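Local coordinates for Tll1590 protein (Thermosynechococcus elongatus, PDB 6LDQ), which belongs to the sucrose-phosphate synthase family and carries a glycosyl transferase 4-like domain of the GT-B clan, built as a Rossmann-like alpha/beta sandwich, at residues P7-S12 against Y104-I109; I31-L36 against H110-L115; V47-R52 against C68-L73. One frame throughout, in Å; residues are numbered along the deposited sequence.

Overall arrangement
All three contacts involve one mostly parallel sheet. Its order through the contacts is 68-73, 47-52, 8-11, 108-112. Interaction 3 pairs the first two of these strands and interaction 1 the last two. Their centres lie about 10 Å apart, and the middle strands are joined by backbone bonds such as F50 N to L10 O at 2.9 Å. Y106 OH also reaches D48 OD2 at 2.7 Å. Interaction 2 sets the helix that begins at Y32 over one face of this sheet. It continues strand 108-112 from interaction 1, with centres about 12 Å apart. Interactions 2 and 3 have centres about 11 Å apart, and V33 O touches M49 SD at 3.2 Å.

Interaction 1. Residues P7-S12 against Y104-I109; sequences PIALIS and YGYPLI
The methyl of A9 is the bump and the ring of Y106 the flat surface it presses on. A9 CB stands over the ring centre, 3.7 Å from the centroid, in a CH-pi contact. The opposite face of the ring is backed by CB of Y104 from its own segment, toward the rim. The ring is thus sandwiched. P7 carbonyl lies at its edge. Y106 CG points back beside its own backbone N (chi1 -53°), which lays the ring alongside strand 8-11. Its hydroxyl is hydrogen-bonded to D48.

Beside the ring, P7 fills the hollow formed by Y104 O, the Y106 ring and P107. Its CG touches Y104 O at 3.4 Å, and its CD meets CD of P107 at 3.6 Å. The two proline rings cross at about a right angle. P7 O is buried here without a hydrogen-bond partner.

Further on, the chains pair as parallel strands. A9 N donates to L108 O at 3.2 Å, nearly straight at 169°. I8 and L108 lie side by side, with CG2 of I8 against CB of L108 at 3.8 Å. On the other face, CD1 of I11 reaches CG2 of I109 at 3.6 Å.

Both faces of the pair are covered. Y211 of helix 200-216 packs on I8 and L108, while F97 of helix 90-104 packs on A9, I11 and I109. Strand 47-52 flanks strand 8-11 on its other edge.

Interaction 2. Residues I31-L36 against H110-L115; sequences IYVRQL and HTNYWL
N112 is the tight point of this contact; its side chain packs against both Y32 and V33. The amide and the Y32 ring have nearly parallel planes, 6° apart, but the two side chains pass each other at a slant. OD1 of N112 comes to 3.1 Å from CD2 of Y32. N112 CG is anti to the backbone N (chi1 -169°), which carries the amide from the strand to the start of the helix. Nearer the backbone, CG2 of V33 presses on CB of N112 at 3.6 Å, the two side chains sliding past each other in opposite directions. OD1 is held elsewhere by a hydrogen bond from H136 NE2.

This is a helix laid over a parallel sheet, as in the Rossmann-like domains of GT-B proteins. Helix 32-36 runs 143° to strand 110-112, with the axes 10.1 Å apart at closest.

Toward H110 the fit is looser. L36 CD2 stands 3.9 Å from CE1 of the imidazole, and the side chains cross at about a right angle. Y32 OH is farther still from that CE1, at 4.4 Å. The polar ends here are satisfied by others: Y32 OH and H110 NE2 both bond T134 OG1, and H110 ND1 bonds Y211 OH. R34, on the exposed side of the helix, turns to E38 instead.

Interaction 3. Residues V47-R52 against C68-L73; sequences VDMFTR and CRTIRL
D48 and R69 are paired on neighbouring parallel strands, and their side chains cross obliquely in a salt bridge. At CB of R69, chi1 of 53° puts CG between the backbone N and the carbonyl carbon, and CG lies 3.1 Å from D48 OD1. The extended chain from CG to NE then carries the guanidinium across to the carboxylate. R69 CD passes D48 OD1 at 3.3 Å. NE donates to OD1 at 2.6 Å, close to straight. CZ follows, 3.6 Å from OD1. NH2 finally donates to OD2 at 3.3 Å. The grip is therefore side-on. Both oxygens lie in the guanidinium plane, but the carboxylate is turned about 50° against it. I71 CD1 lies over one guanidinium face, toward its rim.

I71 in turn packs beside F50, with CG2 to CD2 at 3.6 Å, and L73 CD1 adds to the same ring. On the other face, M49 CE touches C68 SG at 3.6 Å. The backbones form a regular parallel ladder, with I71 N to M49 O at 2.7 Å among its five bonds.

Helix 90-104 lies over the face of F50, I71 and L73, and helix 32-42 over that of V47, M49 and C68. Strand 8-11 continues the sheet beyond strand 47-52.

Interaction 1. Residues P7-S12 against Y104-I109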
loop_
_atom_site.group_PDB
_atom_site.type_symbol
_atom_site.label_atom_id
_atom_site.label_comp_id
_atom_site.label_asym_id
_atom_site.label_seq_id
_atom_site.Cartn_x
_atom_site.Cartn_y
_atom_site.Cartn_z
ATOM N N PRO A 7 13.677 -5.212 -1.871
ATOM C CA PRO A 7 13.202 -3.952 -1.405
ATOM C C PRO A 7 11.698 -3.886 -1.661
ATOM O O PRO A 7 11.352 -4.003 -2.765
ATOM C CB PRO A 7 14.064 -2.955 -2.181
ATOM C CG PRO A 7 14.360 -3.666 -3.456
ATOM C CD PRO A 7 14.274 -5.151 -3.173
ATOM N N ILE A 8 10.900 -3.837 -0.603
ATOM C CA ILE A 8 9.433 -3.717 -0.801
ATOM C C ILE A 8 8.993 -2.345 -0.296
ATOM O O ILE A 8 9.582 -1.857 0.590
ATOM C CB ILE A 8 8.639 -4.837 -0.123
ATOM C CG1 ILE A 8 8.667 -4.733 1.391
ATOM C CG2 ILE A 8 8.985 -6.214 -0.628
ATOM C CD1 ILE A 8 7.801 -5.739 2.025
ATOM N N ALA A 9 7.985 -1.791 -0.931
ATOM C CA ALA A 9 7.431 -0.503 -0.568
ATOM C C ALA A 9 5.997 -0.707 -0.122
ATOM O O ALA A 9 5.216 -1.366 -0.822
ATOM C CB ALA A 9 7.493 0.489 -1.735
ATOM N N LEU A 10 5.671 -0.173 1.050
ATOM C CA LEU A 10 4.289 -0.017 1.484
ATOM C C LEU A 10 3.926 1.452 1.299
ATOM O O LEU A 10 4.747 2.343 1.550
ATOM C CB LEU A 10 4.098 -0.442 2.946
ATOM C CG LEU A 10 3.925 -1.932 3.315
ATOM C CD1 LEU A 10 4.913 -2.852 2.638
ATOM C CD2 LEU A 10 3.942 -2.119 4.832
ATOM N N ILE A 11 2.714 1.707 0.823
ATOM C CA ILE A 11 2.283 3.073 0.557
ATOM C C ILE A 11 0.971 3.328 1.283
ATOM O O ILE A 11 0.013 2.567 1.116
ATOM C CB ILE A 11 2.107 3.339 -0.948
ATOM C CG1 ILE A 11 3.454 3.298 -1.657
ATOM C CG2 ILE A 11 1.465 4.707 -1.174
ATOM C CD1 ILE A 11 3.319 3.241 -3.145
ATOM N N SER A 12 0.941 4.406 2.082
ATOM C CA SER A 12 -0.214 4.922 2.801
ATOM C C SER A 12 -0.154 6.452 2.700
ATOM O O SER A 12 0.289 7.143 3.620
ATOM C CB SER A 12 -0.232 4.458 4.251
ATOM O OG SER A 12 -1.396 4.904 4.916
ATOM N N TYR A 104 15.371 2.209 -6.180
ATOM C CA TYR A 104 15.221 0.971 -5.418
ATOM C C TYR A 104 14.530 -0.131 -6.196
ATOM O O TYR A 104 14.695 -1.308 -5.846
ATOM C CB TYR A 104 14.476 1.241 -4.109
ATOM C CG TYR A 104 15.320 2.077 -3.175
ATOM C CD1 TYR A 104 16.249 1.490 -2.329
ATOM C CD2 TYR A 104 15.224 3.453 -3.185
ATOM C CE1 TYR A 104 17.045 2.264 -1.498
ATOM C CE2 TYR A 104 16.001 4.230 -2.366
ATOM C CZ TYR A 104 16.915 3.635 -1.523
ATOM O OH TYR A 104 17.675 4.438 -0.710
ATOM N N GLY A 105 13.785 0.208 -7.241
ATOM C CA GLY A 105 13.196 -0.800 -8.110
ATOM C C GLY A 105 12.310 -1.818 -7.428
ATOM O O GLY A 105 12.275 -2.975 -7.862
ATOM N N TYR A 106 11.598 -1.426 -6.368
ATOM C CA TYR A 106 10.726 -2.299 -5.572
ATOM C C TYR A 106 9.986 -3.364 -6.375
ATOM O O TYR A 106 9.074 -3.035 -7.153
ATOM C CB TYR A 106 9.702 -1.451 -4.810
ATOM C CG TYR A 106 10.314 -0.339 -3.986
ATOM C CD1 TYR A 106 11.004 -0.611 -2.814
ATOM C CD2 TYR A 106 10.221 0.981 -4.395
ATOM C CE1 TYR A 106 11.576 0.406 -2.055
ATOM C CE2 TYR A 106 10.782 2.011 -3.648
ATOM C CZ TYR A 106 11.454 1.726 -2.480
ATOM O OH TYR A 106 12.020 2.749 -1.751
ATOM N N PRO A 107 10.328 -4.654 -6.198
ATOM C CA PRO A 107 9.586 -5.720 -6.898
ATOM C C PRO A 107 8.187 -5.939 -6.363
ATOM O O PRO A 107 7.391 -6.622 -7.013
ATOM C CB PRO A 107 10.454 -6.976 -6.666
ATOM C CG PRO A 107 11.323 -6.639 -5.469
ATOM C CD PRO A 107 11.594 -5.163 -5.617
ATOM N N LEU A 108 7.893 -5.463 -5.170
ATOM C CA LEU A 108 6.568 -5.580 -4.588
ATOM C C LEU A 108 6.219 -4.227 -4.002
ATOM O O LEU A 108 7.056 -3.568 -3.370
ATOM C CB LEU A 108 6.504 -6.668 -3.508
ATOM C CG LEU A 108 5.189 -7.012 -2.801
ATOM C CD1 LEU A 108 5.185 -8.521 -2.476
ATOM C CD2 LEU A 108 5.042 -6.204 -1.520
ATOM N N ILE A 109 4.996 -3.797 -4.253
ATOM C CA ILE A 109 4.475 -2.568 -3.684
ATOM C C ILE A 109 3.116 -2.895 -3.095
ATOM O O ILE A 109 2.265 -3.451 -3.791
ATOM C CB ILE A 109 4.356 -1.451 -4.739
ATOM C CG1 ILE A 109 5.716 -1.169 -5.396
ATOM C CG2 ILE A 109 3.808 -0.203 -4.089
ATOM C CD1 ILE A 109 5.728 0.135 -6.225
#

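Interaction 2. Residues I31-L36 against H110-L115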
loop_
_atom_site.group_PDB
_atom_site.type_symbol
_atom_site.label_atom_id
_atom_site.label_comp_id
_atom_site.label_asym_id
_atom_site.label_seq_id
_atom_site.Cartn_x
_atom_site.Cartn_y
_atom_site.Cartn_z
ATOM N N ILE A 31 -2.513 3.802 11.091
ATOM C CA ILE A 31 -1.386 3.163 11.764
ATOM C C ILE A 31 -1.127 1.790 11.148
ATOM O O ILE A 31 -0.184 1.079 11.539
ATOM C CB ILE A 31 -1.643 3.075 13.280
ATOM C CG1 ILE A 31 -3.112 2.726 13.566
ATOM C CG2 ILE A 31 -1.287 4.387 13.956
ATOM C CD1 ILE A 31 -3.482 1.269 13.333
ATOM N N TYR A 32 -1.981 1.434 10.181
ATOM C CA TYR A 32 -1.949 0.103 9.580
ATOM C C TYR A 32 -0.593 -0.185 8.962
ATOM O O TYR A 32 -0.019 -1.262 9.170
ATOM C CB TYR A 32 -3.048 -0.026 8.521
ATOM C CG TYR A 32 -3.077 -1.380 7.827
ATOM C CD1 TYR A 32 -3.799 -2.437 8.361
ATOM C CD2 TYR A 32 -2.379 -1.595 6.641
ATOM C CE1 TYR A 32 -3.831 -3.681 7.731
ATOM C CE2 TYR A 32 -2.391 -2.828 6.010
ATOM C CZ TYR A 32 -3.124 -3.867 6.556
ATOM O OH TYR A 32 -3.135 -5.096 5.925
ATOM N N VAL A 33 -0.065 0.770 8.199
ATOM C CA VAL A 33 1.154 0.537 7.441
ATOM C C VAL A 33 2.377 0.602 8.347
ATOM O O VAL A 33 3.257 -0.268 8.284
ATOM C CB VAL A 33 1.241 1.540 6.278
ATOM C CG1 VAL A 33 2.665 1.707 5.825
ATOM C CG2 VAL A 33 0.373 1.045 5.136
ATOM N N ARG A 34 2.437 1.614 9.218
ATOM C CA ARG A 34 3.569 1.748 10.131
ATOM C C ARG A 34 3.792 0.470 10.931
ATOM O O ARG A 34 4.922 -0.017 11.050
ATOM C CB ARG A 34 3.351 2.930 11.075
ATOM C CG ARG A 34 4.648 3.481 11.651
ATOM C CD ARG A 34 4.740 3.260 13.148
ATOM N NE ARG A 34 6.113 3.396 13.642
ATOM C CZ ARG A 34 6.435 3.430 14.931
ATOM N NH1 ARG A 34 5.483 3.329 15.851
ATOM N NH2 ARG A 34 7.702 3.558 15.303
ATOM N N GLN A 35 2.722 -0.094 11.485
ATOM C CA GLN A 35 2.901 -1.279 12.310
ATOM C C GLN A 35 3.217 -2.495 11.454
ATOM O O GLN A 35 4.085 -3.297 11.810
ATOM C CB GLN A 35 1.668 -1.505 13.175
ATOM C CG GLN A 35 1.499 -0.426 14.242
ATOM C CD GLN A 35 0.628 -0.881 15.389
ATOM O OE1 GLN A 35 1.100 -1.541 16.316
ATOM N NE2 GLN A 35 -0.657 -0.538 15.331
ATOM N N LEU A 36 2.543 -2.634 10.311
ATOM C CA LEU A 36 2.808 -3.762 9.423
ATOM C C LEU A 36 4.277 -3.810 9.003
ATOM O O LEU A 36 4.954 -4.827 9.195
ATOM C CB LEU A 36 1.891 -3.693 8.201
ATOM C CG LEU A 36 2.060 -4.789 7.148
ATOM C CD1 LEU A 36 1.608 -6.169 7.692
ATOM C CD2 LEU A 36 1.321 -4.439 5.882
ATOM N N HIS A 110 2.916 -2.556 -1.821
ATOM C CA HIS A 110 1.689 -2.884 -1.094
ATOM C C HIS A 110 1.022 -1.575 -0.692
ATOM O O HIS A 110 1.534 -0.852 0.166
ATOM C CB HIS A 110 1.989 -3.773 0.119
ATOM C CG HIS A 110 0.771 -4.199 0.888
ATOM N ND1 HIS A 110 0.841 -5.038 1.982
ATOM C CD2 HIS A 110 -0.541 -3.888 0.735
ATOM C CE1 HIS A 110 -0.376 -5.234 2.463
ATOM N NE2 HIS A 110 -1.234 -4.552 1.721
ATOM N N THR A 111 -0.123 -1.283 -1.310
ATOM C CA THR A 111 -0.844 -0.027 -1.164
ATOM C C THR A 111 -1.964 -0.167 -0.137
ATOM O O THR A 111 -2.522 -1.251 0.047
ATOM C CB THR A 111 -1.412 0.397 -2.519
ATOM O OG1 THR A 111 -2.126 -0.689 -3.115
ATOM C CG2 THR A 111 -0.274 0.755 -3.438
ATOM N N ASN A 112 -2.260 0.931 0.562
ATOM C CA ASN A 112 -3.211 0.926 1.667
ATOM C C ASN A 112 -4.310 1.955 1.431
ATOM O O ASN A 112 -4.018 3.143 1.283
ATOM C CB ASN A 112 -2.550 1.251 2.994
ATOM C CG ASN A 112 -3.467 0.977 4.169
ATOM O OD1 ASN A 112 -3.893 -0.162 4.390
ATOM N ND2 ASN A 112 -3.772 2.013 4.934
ATOM N N TYR A 113 -5.567 1.501 1.481
ATOM C CA TYR A 113 -6.741 2.326 1.184
ATOM C C TYR A 113 -6.799 2.750 -0.284
ATOM O O TYR A 113 -5.773 2.895 -0.951
ATOM C CB TYR A 113 -6.792 3.560 2.097
ATOM C CG TYR A 113 -8.142 4.258 2.105
ATOM C CD1 TYR A 113 -9.312 3.554 2.364
ATOM C CD2 TYR A 113 -8.234 5.627 1.873
ATOM C CE1 TYR A 113 -10.543 4.191 2.382
ATOM C CE2 TYR A 113 -9.450 6.272 1.881
ATOM C CZ TYR A 113 -10.604 5.551 2.140
ATOM O OH TYR A 113 -11.815 6.199 2.156
ATOM N N TRP A 114 -8.016 3.004 -0.790
ATOM C CA TRP A 114 -8.182 3.172 -2.232
ATOM C C TRP A 114 -7.335 4.306 -2.791
ATOM O O TRP A 114 -6.899 4.229 -3.946
ATOM C CB TRP A 114 -9.672 3.366 -2.570
ATOM C CG TRP A 114 -10.274 4.690 -2.216
ATOM C CD1 TRP A 114 -10.944 5.005 -1.068
ATOM C CD2 TRP A 114 -10.325 5.864 -3.046
ATOM N NE1 TRP A 114 -11.393 6.318 -1.122
ATOM C CE2 TRP A 114 -11.014 6.863 -2.322
ATOM C CE3 TRP A 114 -9.845 6.169 -4.321
ATOM C CZ2 TRP A 114 -11.253 8.134 -2.848
ATOM C CZ3 TRP A 114 -10.071 7.435 -4.833
ATOM C CH2 TRP A 114 -10.763 8.401 -4.096
ATOM N N LEU A 115 -7.067 5.346 -1.986
ATOM C CA LEU A 115 -6.292 6.503 -2.451
ATOM C C LEU A 115 -4.853 6.108 -2.794
ATOM O O LEU A 115 -4.342 6.432 -3.868
ATOM C CB LEU A 115 -6.293 7.603 -1.378
ATOM C CG LEU A 115 -7.600 8.366 -1.114
ATOM C CD1 LEU A 115 -7.558 9.005 0.253
ATOM C CD2 LEU A 115 -7.834 9.427 -2.190
#

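Interaction 3. Residues V47-R52 against C68-L73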
loop_
_atom_site.group_PDB
_atom_site.type_symbol
_atom_site.label_atom_id
_atom_site.label_comp_id
_atom_site.label_asym_id
_atom_site.label_seq_id
_atom_site.Cartn_x
_atom_site.Cartn_y
_atom_site.Cartn_z
ATOM N N VAL A 47 11.921 -2.954 4.172
ATOM C CA VAL A 47 10.646 -2.243 4.020
ATOM C C VAL A 47 10.854 -0.729 4.023
ATOM O O VAL A 47 11.290 -0.162 5.033
ATOM C CB VAL A 47 9.655 -2.596 5.140
ATOM C CG1 VAL A 47 8.318 -1.846 4.904
ATOM C CG2 VAL A 47 9.480 -4.105 5.289
ATOM N N ASP A 48 10.425 -0.072 2.940
ATOM C CA ASP A 48 10.295 1.379 2.847
ATOM C C ASP A 48 8.799 1.699 2.818
ATOM O O ASP A 48 8.104 1.260 1.904
ATOM C CB ASP A 48 10.968 1.917 1.577
ATOM C CG ASP A 48 12.525 1.899 1.650
ATOM O OD1 ASP A 48 13.062 1.927 2.766
ATOM O OD2 ASP A 48 13.174 1.876 0.584
ATOM N N MET A 49 8.315 2.442 3.813
ATOM C CA MET A 49 6.926 2.879 3.890
ATOM C C MET A 49 6.851 4.356 3.516
ATOM O O MET A 49 7.648 5.157 4.014
ATOM C CB MET A 49 6.369 2.664 5.302
ATOM C CG MET A 49 6.187 1.197 5.708
ATOM S SD MET A 49 6.050 1.040 7.501
ATOM C CE MET A 49 7.782 1.254 7.903
ATOM N N PHE A 50 5.909 4.713 2.641
ATOM C CA PHE A 50 5.770 6.080 2.144
ATOM C C PHE A 50 4.416 6.646 2.566
ATOM O O PHE A 50 3.375 5.989 2.391
ATOM C CB PHE A 50 5.903 6.150 0.611
ATOM C CG PHE A 50 7.243 5.683 0.081
ATOM C CD1 PHE A 50 7.546 4.320 -0.021
ATOM C CD2 PHE A 50 8.202 6.608 -0.315
ATOM C CE1 PHE A 50 8.796 3.906 -0.510
ATOM C CE2 PHE A 50 9.448 6.195 -0.801
ATOM C CZ PHE A 50 9.740 4.839 -0.896
ATOM N N THR A 51 4.442 7.846 3.141
ATOM C CA THR A 51 3.250 8.619 3.430
ATOM C C THR A 51 3.548 10.061 3.031
ATOM O O THR A 51 4.680 10.405 2.664
ATOM C CB THR A 51 2.830 8.472 4.915
ATOM O OG1 THR A 51 1.575 9.150 5.147
ATOM C CG2 THR A 51 3.910 9.004 5.873
ATOM N N ARG A 52 2.515 10.903 3.039
ATOM C CA ARG A 52 2.711 12.292 2.677
ATOM C C ARG A 52 3.227 13.092 3.868
ATOM O O ARG A 52 2.974 12.760 5.031
ATOM C CB ARG A 52 1.402 12.920 2.154
ATOM C CG ARG A 52 0.288 13.028 3.203
ATOM C CD ARG A 52 -1.011 13.596 2.563
ATOM N NE ARG A 52 -0.675 14.714 1.695
ATOM C CZ ARG A 52 -0.779 15.986 2.065
ATOM N NH1 ARG A 52 -1.259 16.272 3.265
ATOM N NH2 ARG A 52 -0.413 16.965 1.237
ATOM N N CYS A 68 14.232 -0.924 7.838
ATOM C CA CYS A 68 12.855 -0.454 7.940
ATOM C C CYS A 68 12.856 1.052 8.175
ATOM O O CYS A 68 13.457 1.529 9.141
ATOM C CB CYS A 68 12.117 -1.177 9.078
ATOM S SG CYS A 68 10.454 -0.542 9.420
ATOM N N ARG A 69 12.171 1.801 7.309
ATOM C CA ARG A 69 12.070 3.245 7.477
ATOM C C ARG A 69 10.742 3.748 6.921
ATOM O O ARG A 69 10.113 3.100 6.081
ATOM C CB ARG A 69 13.216 3.975 6.776
ATOM C CG ARG A 69 13.373 3.609 5.327
ATOM C CD ARG A 69 14.711 4.080 4.732
ATOM N NE ARG A 69 14.724 3.860 3.290
ATOM C CZ ARG A 69 15.440 4.558 2.414
ATOM N NH1 ARG A 69 16.242 5.534 2.822
ATOM N NH2 ARG A 69 15.361 4.263 1.127
ATOM N N THR A 70 10.341 4.925 7.390
ATOM C CA THR A 70 9.235 5.686 6.810
ATOM C C THR A 70 9.819 6.853 6.025
ATOM O O THR A 70 10.725 7.540 6.514
ATOM C CB THR A 70 8.281 6.208 7.889
ATOM O OG1 THR A 70 7.831 5.120 8.690
ATOM C CG2 THR A 70 7.044 6.920 7.270
ATOM N N ILE A 71 9.314 7.063 4.813
ATOM C CA ILE A 71 9.703 8.183 3.964
ATOM C C ILE A 71 8.489 9.097 3.798
ATOM O O ILE A 71 7.398 8.636 3.428
ATOM C CB ILE A 71 10.232 7.682 2.608
ATOM C CG1 ILE A 71 11.637 7.076 2.782
ATOM C CG2 ILE A 71 10.257 8.807 1.605
ATOM C CD1 ILE A 71 11.979 5.982 1.780
ATOM N N ARG A 72 8.657 10.379 4.114
ATOM C CA ARG A 72 7.567 11.345 4.004
ATOM C C ARG A 72 7.797 12.201 2.767
ATOM O O ARG A 72 8.834 12.867 2.641
ATOM C CB ARG A 72 7.452 12.197 5.268
ATOM C CG ARG A 72 7.114 11.365 6.489
ATOM C CD ARG A 72 7.114 12.157 7.776
ATOM N NE ARG A 72 5.937 13.007 7.888
ATOM C CZ ARG A 72 4.751 12.591 8.315
ATOM N NH1 ARG A 72 4.584 11.326 8.673
ATOM N NH2 ARG A 72 3.730 13.444 8.377
ATOM N N LEU A 73 6.848 12.162 1.843
ATOM C CA LEU A 73 7.031 12.795 0.556
ATOM C C LEU A 73 6.251 14.096 0.539
ATOM O O LEU A 73 5.125 14.159 1.038
ATOM C CB LEU A 73 6.566 11.891 -0.585
ATOM C CG LEU A 73 7.182 10.489 -0.706
ATOM C CD1 LEU A 73 6.325 9.639 -1.624
ATOM C CD2 LEU A 73 8.618 10.567 -1.230
#